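Local coordinates for zonadhesin (Komagataella phaffii, PDB 5FX8), which is a putative cell-wall adhesin, of which this is the N-terminal part, and may take part in cell-cell interaction through salt bridges and hydrogen bonds, at residues G188-S201 and L255-L269. Numbering follows the deposited sequence.
Sequences GTFDCSEVKYAVGS and LADDEVLRVSFLSNL
The side chains of Phe190 and Phe265 run alongside each other, their ring planes turned 71° apart in an oblique pair; Phe190 CE1 stands at the edge of the Phe265 ring, 3.4 Å from Phe265 CD2. Leu266 O sits in plane at the edge of the Phe190 ring, and Tyr197 CD2 is met obliquely by Leu261 CD1 at 3.5 Å. All belong to an antiparallel pairing of strands 189-200 and 260-268 inside a five-stranded sheet of the second cohesin-like domain. On one face Phe190, Leu261, Val263 and Phe265 touch strands 176-186 and 246-252 of the opposing sheet, where Phe251 meets Tyr197 edge-to-face. Paired backbone bonds join Lys196 with Ser264, Ala198 with Arg262 and Gly200 with Val260. A type I turn, Asp191 to Glu194, interrupts the ladder, its Cys192 disulfide-bonded to Cys242; before it, Asp191 N bonds to Leu266 O and Thr189 pairs with Asn268. On the other face Arg262 forms salt bridges with Asp168 and Asp208. With CG between its backbone N and carbonyl carbon (chi1 63°) and the rest straight, Lys196 packs CE against Ser264 OG at 3.4 Å; that hydroxyl is hydrogen-bonded to Glu164. At the break one water donates to Glu194 O (2.9 Å) and to Ser264 OG (2.7 Å).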
loop_
_atom_site.group_PDB
_atom_site.type_symbol
_atom_site.label_atom_id
_atom_site.label_comp_id
_atom_site.label_asym_id
_atom_site.label_seq_id
_atom_site.Cartn_x
_atom_site.Cartn_y
_atom_site.Cartn_z
ATOM N N GLY C 188 55.380 -3.952 -6.657
ATOM C CA GLY C 188 54.589 -4.695 -7.623
ATOM C C GLY C 188 53.709 -3.816 -8.501
ATOM O O GLY C 188 53.541 -2.613 -8.296
ATOM N N THR C 189 53.134 -4.458 -9.514
ATOM C CA THR C 189 52.185 -3.831 -10.427
ATOM C C THR C 189 50.906 -4.652 -10.459
ATOM O O THR C 189 50.921 -5.800 -10.912
ATOM C CB THR C 189 52.761 -3.703 -11.841
ATOM O OG1 THR C 189 53.719 -2.643 -11.875
ATOM C CG2 THR C 189 51.664 -3.376 -12.823
ATOM N N PHE C 190 49.801 -4.051 -10.005
ATOM C CA PHE C 190 48.524 -4.758 -9.919
ATOM C C PHE C 190 47.949 -5.012 -11.301
ATOM O O PHE C 190 48.022 -4.157 -12.181
ATOM C CB PHE C 190 47.520 -3.967 -9.084
ATOM C CG PHE C 190 47.744 -4.073 -7.612
ATOM C CD1 PHE C 190 47.853 -5.309 -7.005
ATOM C CD2 PHE C 190 47.876 -2.938 -6.829
ATOM C CE1 PHE C 190 48.079 -5.405 -5.642
ATOM C CE2 PHE C 190 48.109 -3.039 -5.464
ATOM C CZ PHE C 190 48.207 -4.268 -4.876
ATOM N N ASP C 191 47.388 -6.202 -11.487
ATOM C CA ASP C 191 46.697 -6.585 -12.718
ATOM C C ASP C 191 45.210 -6.304 -12.528
ATOM O O ASP C 191 44.493 -7.050 -11.857
ATOM C CB ASP C 191 46.955 -8.051 -13.054
ATOM C CG ASP C 191 46.395 -8.451 -14.403
ATOM O OD1 ASP C 191 45.594 -7.687 -14.983
ATOM O OD2 ASP C 191 46.747 -9.546 -14.883
ATOM N N CYS C 192 44.744 -5.223 -13.131
ATOM C CA CYS C 192 43.383 -4.785 -12.896
ATOM C C CYS C 192 42.383 -5.672 -13.589
ATOM O O CYS C 192 41.206 -5.664 -13.235
ATOM C CB CYS C 192 43.247 -3.347 -13.344
ATOM S SG CYS C 192 44.450 -2.364 -12.448
ATOM N N SER C 193 42.830 -6.454 -14.537
ATOM C CA SER C 193 41.990 -7.458 -15.143
ATOM C C SER C 193 41.842 -8.704 -14.274
ATOM O O SER C 193 41.200 -9.662 -14.704
ATOM C CB SER C 193 42.571 -7.800 -16.512
ATOM O OG SER C 193 42.178 -9.083 -16.932
ATOM N N GLU C 194 42.384 -8.722 -13.064
ATOM C CA GLU C 194 42.426 -9.955 -12.288
ATOM C C GLU C 194 42.018 -9.727 -10.843
ATOM O O GLU C 194 42.554 -10.349 -9.934
ATOM C CB GLU C 194 43.811 -10.587 -12.356
ATOM C CG GLU C 194 44.144 -11.233 -13.692
ATOM C CD GLU C 194 43.224 -12.399 -14.029
ATOM O OE1 GLU C 194 43.181 -13.380 -13.258
ATOM O OE2 GLU C 194 42.537 -12.332 -15.068
ATOM N N VAL C 195 41.064 -8.838 -10.605
ATOM C CA VAL C 195 40.490 -8.622 -9.280
ATOM C C VAL C 195 39.167 -9.372 -9.228
ATOM O O VAL C 195 38.351 -9.265 -10.144
ATOM C CB VAL C 195 40.298 -7.122 -8.993
ATOM C CG1 VAL C 195 39.932 -6.888 -7.540
ATOM C CG2 VAL C 195 41.544 -6.349 -9.331
ATOM N N LYS C 196 38.966 -10.156 -8.184
ATOM C CA LYS C 196 37.822 -11.049 -8.133
ATOM C C LYS C 196 37.437 -11.238 -6.674
ATOM O O LYS C 196 38.168 -10.851 -5.762
ATOM C CB LYS C 196 38.126 -12.386 -8.826
ATOM C CG LYS C 196 39.235 -13.168 -8.175
ATOM C CD LYS C 196 39.572 -14.452 -8.891
ATOM C CE LYS C 196 40.674 -15.169 -8.149
ATOM N NZ LYS C 196 41.111 -16.420 -8.808
ATOM N N TYR C 197 36.259 -11.805 -6.450
ATOM C CA TYR C 197 35.842 -12.065 -5.087
ATOM C C TYR C 197 34.991 -13.320 -5.072
ATOM O O TYR C 197 34.527 -13.791 -6.104
ATOM C CB TYR C 197 35.095 -10.872 -4.475
ATOM C CG TYR C 197 33.646 -10.743 -4.900
ATOM C CD1 TYR C 197 33.296 -10.077 -6.068
ATOM C CD2 TYR C 197 32.630 -11.278 -4.121
ATOM C CE1 TYR C 197 31.982 -9.965 -6.460
ATOM C CE2 TYR C 197 31.322 -11.172 -4.495
ATOM C CZ TYR C 197 30.987 -10.512 -5.670
ATOM O OH TYR C 197 29.656 -10.406 -6.038
ATOM N N ALA C 198 34.811 -13.867 -3.881
ATOM C CA ALA C 198 33.971 -15.025 -3.694
ATOM C C ALA C 198 33.387 -14.951 -2.301
ATOM O O ALA C 198 33.929 -14.293 -1.423
ATOM C CB ALA C 198 34.759 -16.315 -3.873
ATOM N N VAL C 199 32.273 -15.640 -2.104
ATOM C CA VAL C 199 31.637 -15.740 -0.801
ATOM C C VAL C 199 31.406 -17.216 -0.519
ATOM O O VAL C 199 30.667 -17.877 -1.253
ATOM C CB VAL C 199 30.311 -14.966 -0.739
ATOM C CG1 VAL C 199 29.784 -14.958 0.662
ATOM C CG2 VAL C 199 30.475 -13.549 -1.228
ATOM N N GLY C 200 32.037 -17.735 0.526
ATOM C CA GLY C 200 31.902 -19.127 0.891
ATOM C C GLY C 200 31.314 -19.267 2.279
ATOM O O GLY C 200 31.446 -18.378 3.118
ATOM N N SER C 201 30.655 -20.393 2.514
ATOM C CA SER C 201 30.040 -20.653 3.800
ATOM C C SER C 201 30.455 -21.970 4.434
ATOM O O SER C 201 30.087 -22.214 5.584
ATOM C CB SER C 201 28.518 -20.636 3.669
ATOM O OG SER C 201 28.127 -21.533 2.646
ATOM N N LEU C 255 26.382 -9.817 4.487
ATOM C CA LEU C 255 27.298 -10.919 4.703
ATOM C C LEU C 255 26.744 -11.742 5.858
ATOM O O LEU C 255 26.645 -11.256 6.988
ATOM C CB LEU C 255 28.701 -10.401 4.975
ATOM C CG LEU C 255 29.823 -11.380 4.654
ATOM C CD1 LEU C 255 29.817 -11.735 3.188
ATOM C CD2 LEU C 255 31.128 -10.775 5.078
ATOM N N ALA C 256 26.345 -12.971 5.556
ATOM C CA ALA C 256 25.707 -13.825 6.532
ATOM C C ALA C 256 26.681 -14.205 7.638
ATOM O O ALA C 256 27.904 -14.200 7.475
ATOM C CB ALA C 256 25.155 -15.078 5.864
ATOM N N ASP C 257 26.101 -14.555 8.778
ATOM C CA ASP C 257 26.876 -14.904 9.955
ATOM C C ASP C 257 27.855 -16.046 9.689
ATOM O O ASP C 257 28.932 -16.087 10.288
ATOM C CB ASP C 257 25.907 -15.248 11.077
ATOM C CG ASP C 257 26.574 -15.927 12.214
ATOM O OD1 ASP C 257 27.188 -15.220 13.039
ATOM O OD2 ASP C 257 26.482 -17.169 12.284
ATOM N N ASP C 258 27.524 -16.963 8.785
ATOM C CA ASP C 258 28.366 -18.117 8.505
ATOM C C ASP C 258 29.154 -17.977 7.206
ATOM O O ASP C 258 29.615 -18.977 6.657
ATOM C CB ASP C 258 27.512 -19.385 8.457
ATOM C CG ASP C 258 26.702 -19.505 7.169
ATOM O OD1 ASP C 258 26.080 -18.517 6.729
ATOM O OD2 ASP C 258 26.696 -20.603 6.581
ATOM N N GLU C 259 29.297 -16.770 6.689
ATOM C CA GLU C 259 29.913 -16.578 5.392
ATOM C C GLU C 259 31.216 -15.806 5.535
ATOM O O GLU C 259 31.429 -15.085 6.507
ATOM C CB GLU C 259 28.957 -15.855 4.444
ATOM C CG GLU C 259 27.901 -16.764 3.832
ATOM C CD GLU C 259 26.945 -16.006 2.935
ATOM O OE1 GLU C 259 26.872 -14.773 3.094
ATOM O OE2 GLU C 259 26.273 -16.633 2.078
ATOM N N VAL C 260 32.104 -15.995 4.562
ATOM C CA VAL C 260 33.354 -15.252 4.466
ATOM C C VAL C 260 33.452 -14.681 3.063
ATOM O O VAL C 260 33.339 -15.423 2.085
ATOM C CB VAL C 260 34.586 -16.130 4.776
ATOM C CG1 VAL C 260 35.849 -15.421 4.392
ATOM C CG2 VAL C 260 34.662 -16.454 6.233
ATOM N N LEU C 261 33.632 -13.364 2.968
ATOM C CA LEU C 261 33.956 -12.694 1.714
ATOM C C LEU C 261 35.461 -12.713 1.485
ATOM O O LEU C 261 36.225 -12.259 2.334
ATOM C CB LEU C 261 33.476 -11.242 1.728
ATOM C CG LEU C 261 33.931 -10.410 0.536
ATOM C CD1 LEU C 261 33.299 -10.952 -0.670
ATOM C CD2 LEU C 261 33.501 -9.008 0.707
ATOM N N ARG C 262 35.884 -13.191 0.325
ATOM C CA ARG C 262 37.299 -13.279 0.002
ATOM C C ARG C 262 37.574 -12.476 -1.255
ATOM O O ARG C 262 37.049 -12.792 -2.320
ATOM C CB ARG C 262 37.729 -14.736 -0.181
ATOM C CG ARG C 262 39.110 -14.915 -0.788
ATOM C CD ARG C 262 39.633 -16.306 -0.561
ATOM N NE ARG C 262 39.995 -16.479 0.836
ATOM C CZ ARG C 262 40.330 -17.640 1.370
ATOM N NH1 ARG C 262 40.342 -18.725 0.611
ATOM N NH2 ARG C 262 40.648 -17.716 2.653
ATOM N N VAL C 263 38.399 -11.450 -1.140
ATOM C CA VAL C 263 38.795 -10.664 -2.292
ATOM C C VAL C 263 40.195 -11.078 -2.714
ATOM O O VAL C 263 41.099 -11.173 -1.884
ATOM C CB VAL C 263 38.728 -9.163 -1.986
ATOM C CG1 VAL C 263 39.082 -8.380 -3.224
ATOM C CG2 VAL C 263 37.357 -8.805 -1.538
ATOM N N SER C 264 40.378 -11.317 -4.000
ATOM C CA SER C 264 41.656 -11.745 -4.540
ATOM C C SER C 264 42.154 -10.699 -5.522
ATOM O O SER C 264 41.430 -10.334 -6.444
ATOM C CB SER C 264 41.509 -13.100 -5.222
ATOM O OG SER C 264 42.671 -13.464 -5.921
ATOM N N PHE C 265 43.382 -10.218 -5.343
ATOM C CA PHE C 265 43.988 -9.362 -6.357
ATOM C C PHE C 265 45.421 -9.781 -6.650
ATOM O O PHE C 265 46.237 -9.940 -5.742
ATOM C CB PHE C 265 43.926 -7.874 -5.983
ATOM C CG PHE C 265 44.230 -7.584 -4.565
ATOM C CD1 PHE C 265 43.280 -7.783 -3.590
ATOM C CD2 PHE C 265 45.457 -7.062 -4.209
ATOM C CE1 PHE C 265 43.554 -7.505 -2.282
ATOM C CE2 PHE C 265 45.747 -6.764 -2.897
ATOM C CZ PHE C 265 44.796 -6.985 -1.931
ATOM N N LEU C 266 45.715 -9.942 -7.928
ATOM C CA LEU C 266 47.012 -10.397 -8.378
ATOM C C LEU C 266 47.964 -9.224 -8.491
ATOM O O LEU C 266 47.586 -8.118 -8.878
ATOM C CB LEU C 266 46.886 -11.089 -9.733
ATOM C CG LEU C 266 48.057 -11.842 -10.359
ATOM C CD1 LEU C 266 48.430 -12.971 -9.462
ATOM C CD2 LEU C 266 47.668 -12.390 -11.711
ATOM N N SER C 267 49.218 -9.483 -8.161
ATOM C CA SER C 267 50.290 -8.517 -8.330
ATOM C C SER C 267 51.436 -9.195 -9.069
ATOM O O SER C 267 52.054 -10.125 -8.547
ATOM C CB SER C 267 50.740 -7.974 -6.981
ATOM O OG SER C 267 51.694 -6.951 -7.144
ATOM N N ASN C 268 51.706 -8.746 -10.290
ATOM C CA ASN C 268 52.870 -9.203 -11.034
ATOM C C ASN C 268 54.136 -8.509 -10.538
ATOM O O ASN C 268 54.134 -7.311 -10.256
ATOM C CB ASN C 268 52.662 -8.952 -12.521
ATOM C CG ASN C 268 51.587 -9.837 -13.103
ATOM O OD1 ASN C 268 51.628 -11.052 -12.935
ATOM N ND2 ASN C 268 50.604 -9.240 -13.768
ATOM N N LEU C 269 55.220 -9.277 -10.417
ATOM C CA LEU C 269 56.490 -8.770 -9.910
ATOM C C LEU C 269 57.594 -8.911 -10.952
ATOM O O LEU C 269 57.584 -9.830 -11.774
ATOM C CB LEU C 269 56.904 -9.513 -8.642
ATOM C CG LEU C 269 55.859 -9.509 -7.531
ATOM C CD1 LEU C 269 56.214 -10.501 -6.438
ATOM C CD2 LEU C 269 55.720 -8.114 -6.957
HETATM O O HOH W 1 43.407 -12.711 -8.395
#